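Local coordinates for DUF5063 domain-containing protein (Bacteroides fragilis, PDB 3NRH) that is of unknown function but forms a mostly alpha-helical DUF5063 domain, present as two copies in the assembly, at residues Ser85-Lys90 against Arg162-Val167. Residues are numbered along the deposited sequence; the frame is centred on the assembly and turned at random.
Sequences SILAEK and RALHDV
Leu87 and Leu164 meet through methyl groups, and no ring, amide, carboxylate or guanidinium group of either segment takes part in this contact. The His165 ring is used at its edges by the second subunit: ND1 is hydrogen-bonded to Tyr50 OH and NE2 to Gly150 O of that subunit. The leucine contact is loose, with Leu87 CD2 4.4 Å from Leu164 CD2. Ile112 of helix 112-131 packs against both.

The contact joins the C-terminal end of helix 73-87 to the last turns of the long helix 135-169 in a mainly helical fold. Ala88, just past helix 73-87, leaves helical geometry with a positive phi of 55°. The chain then turns into a short 3-10 segment, and Lys90 N bonds Leu87 O at 2.9 Å. This turn brings Lys90 beside Val167, with the CA atoms of the two residues 6.6 Å apart. The aliphatic part of Lys90 crosses the Val167 methyls, but the modelled approach of these two side chains is too close to be trusted in detail. Val167 CG2 also lies 3.9 Å from Lys90 O, a van der Waals approach, and no hydrogen bond crosses between the segments.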
loop_
_atom_site.group_PDB
_atom_site.type_symbol
_atom_site.label_atom_id
_atom_site.label_comp_id
_atom_site.label_asym_id
_atom_site.label_seq_id
_atom_site.Cartn_x
_atom_site.Cartn_y
_atom_site.Cartn_z
ATOM N N SER A 85 -14.080 -15.402 -10.410
ATOM C CA SER A 85 -13.774 -16.807 -10.680
ATOM C C SER A 85 -12.366 -17.190 -10.224
ATOM O O SER A 85 -12.145 -18.295 -9.724
ATOM C CB SER A 85 -13.925 -17.112 -12.174
ATOM O OG SER A 85 -15.258 -16.892 -12.601
ATOM N N ILE A 86 -11.416 -16.276 -10.394
ATOM C CA ILE A 86 -10.036 -16.519 -9.988
ATOM C C ILE A 86 -9.936 -16.648 -8.474
ATOM O O ILE A 86 -9.270 -17.552 -7.961
ATOM C CB ILE A 86 -9.100 -15.356 -10.425
ATOM C CG1 ILE A 86 -9.180 -15.133 -11.937
ATOM C CG2 ILE A 86 -7.665 -15.656 -10.008
ATOM C CD1 ILE A 86 -8.676 -16.296 -12.768
ATOM N N LEU A 87 -10.598 -15.739 -7.764
ATOM C CA LEU A 87 -10.581 -15.725 -6.302
ATOM C C LEU A 87 -11.460 -16.793 -5.649
ATOM O O LEU A 87 -11.143 -17.276 -4.573
ATOM C CB LEU A 87 -10.978 -14.331 -5.793
ATOM C CG LEU A 87 -9.911 -13.248 -5.967
ATOM C CD1 LEU A 87 -10.515 -11.894 -5.660
ATOM C CD2 LEU A 87 -8.746 -13.541 -5.030
ATOM N N ALA A 88 -12.550 -17.160 -6.312
ATOM C CA ALA A 88 -13.483 -18.172 -5.806
ATOM C C ALA A 88 -13.975 -17.800 -4.409
ATOM O O ALA A 88 -14.352 -16.666 -4.176
ATOM C CB ALA A 88 -12.810 -19.539 -5.780
ATOM N N GLU A 89 -13.974 -18.748 -3.474
ATOM C CA GLU A 89 -14.402 -18.466 -2.095
ATOM C C GLU A 89 -13.601 -17.351 -1.398
ATOM O O GLU A 89 -14.038 -16.822 -0.377
ATOM C CB GLU A 89 -14.376 -19.762 -1.247
ATOM C CG GLU A 89 -13.711 -20.983 -1.894
ATOM C CD GLU A 89 -12.188 -20.998 -1.764
ATOM O OE1 GLU A 89 -11.673 -20.773 -0.638
ATOM O OE2 GLU A 89 -11.513 -21.253 -2.791
ATOM N N LYS A 90 -12.439 -17.006 -1.956
ATOM C CA LYS A 90 -11.552 -15.942 -1.429
ATOM C C LYS A 90 -12.035 -14.536 -1.753
ATOM O O LYS A 90 -11.531 -13.545 -1.222
ATOM C CB LYS A 90 -10.163 -16.056 -2.057
ATOM C CG LYS A 90 -9.057 -16.368 -1.116
ATOM C CD LYS A 90 -9.148 -17.813 -0.712
ATOM C CE LYS A 90 -9.408 -18.057 0.776
ATOM N NZ LYS A 90 -8.796 -19.387 1.066
ATOM N N ARG A 162 -5.989 -4.881 2.069
ATOM C CA ARG A 162 -6.149 -5.545 3.359
ATOM C C ARG A 162 -6.748 -6.926 3.138
ATOM O O ARG A 162 -6.278 -7.919 3.698
ATOM C CB ARG A 162 -7.077 -4.745 4.278
ATOM C CG ARG A 162 -7.094 -5.280 5.709
ATOM C CD ARG A 162 -8.431 -5.073 6.422
ATOM N NE ARG A 162 -8.945 -3.710 6.310
ATOM C CZ ARG A 162 -9.776 -3.301 5.354
ATOM N NH1 ARG A 162 -10.194 -4.150 4.419
ATOM N NH2 ARG A 162 -10.190 -2.042 5.334
ATOM N N ALA A 163 -7.792 -6.983 2.321
ATOM C CA ALA A 163 -8.452 -8.247 2.027
ATOM C C ALA A 163 -7.472 -9.231 1.394
ATOM O O ALA A 163 -7.347 -10.368 1.852
ATOM C CB ALA A 163 -9.635 -8.015 1.100
ATOM N N LEU A 164 -6.776 -8.791 0.347
ATOM C CA LEU A 164 -5.802 -9.637 -0.346
ATOM C C LEU A 164 -4.644 -10.048 0.553
ATOM O O LEU A 164 -4.122 -11.156 0.427
ATOM C CB LEU A 164 -5.263 -8.921 -1.589
ATOM C CG LEU A 164 -6.263 -8.793 -2.746
ATOM C CD1 LEU A 164 -5.690 -7.912 -3.835
ATOM C CD2 LEU A 164 -6.589 -10.177 -3.289
ATOM N N HIS A 165 -4.231 -9.160 1.455
ATOM C CA HIS A 165 -3.141 -9.492 2.368
ATOM C C HIS A 165 -3.597 -10.690 3.203
ATOM O O HIS A 165 -2.848 -11.647 3.382
ATOM C CB HIS A 165 -2.816 -8.315 3.296
ATOM C CG HIS A 165 -1.634 -8.555 4.190
ATOM N ND1 HIS A 165 -0.333 -8.347 3.781
ATOM C CD2 HIS A 165 -1.558 -8.989 5.472
ATOM C CE1 HIS A 165 0.492 -8.637 4.773
ATOM N NE2 HIS A 165 -0.226 -9.030 5.810
ATOM N N ASP A 166 -4.835 -10.636 3.693
ATOM C CA ASP A 166 -5.381 -11.723 4.504
ATOM C C ASP A 166 -5.506 -13.019 3.703
ATOM O O ASP A 166 -5.308 -14.106 4.239
ATOM C CB ASP A 166 -6.755 -11.351 5.070
ATOM C CG ASP A 166 -6.709 -10.127 5.959
ATOM O OD1 ASP A 166 -5.794 -10.035 6.801
ATOM O OD2 ASP A 166 -7.598 -9.261 5.821
ATOM N N VAL A 167 -5.850 -12.907 2.424
ATOM C CA VAL A 167 -5.969 -14.095 1.587
ATOM C C VAL A 167 -4.624 -14.820 1.514
ATOM O O VAL A 167 -4.560 -16.043 1.604
ATOM C CB VAL A 167 -6.424 -13.732 0.158
ATOM C CG1 VAL A 167 -6.228 -14.925 -0.776
ATOM C CG2 VAL A 167 -7.885 -13.302 0.178
#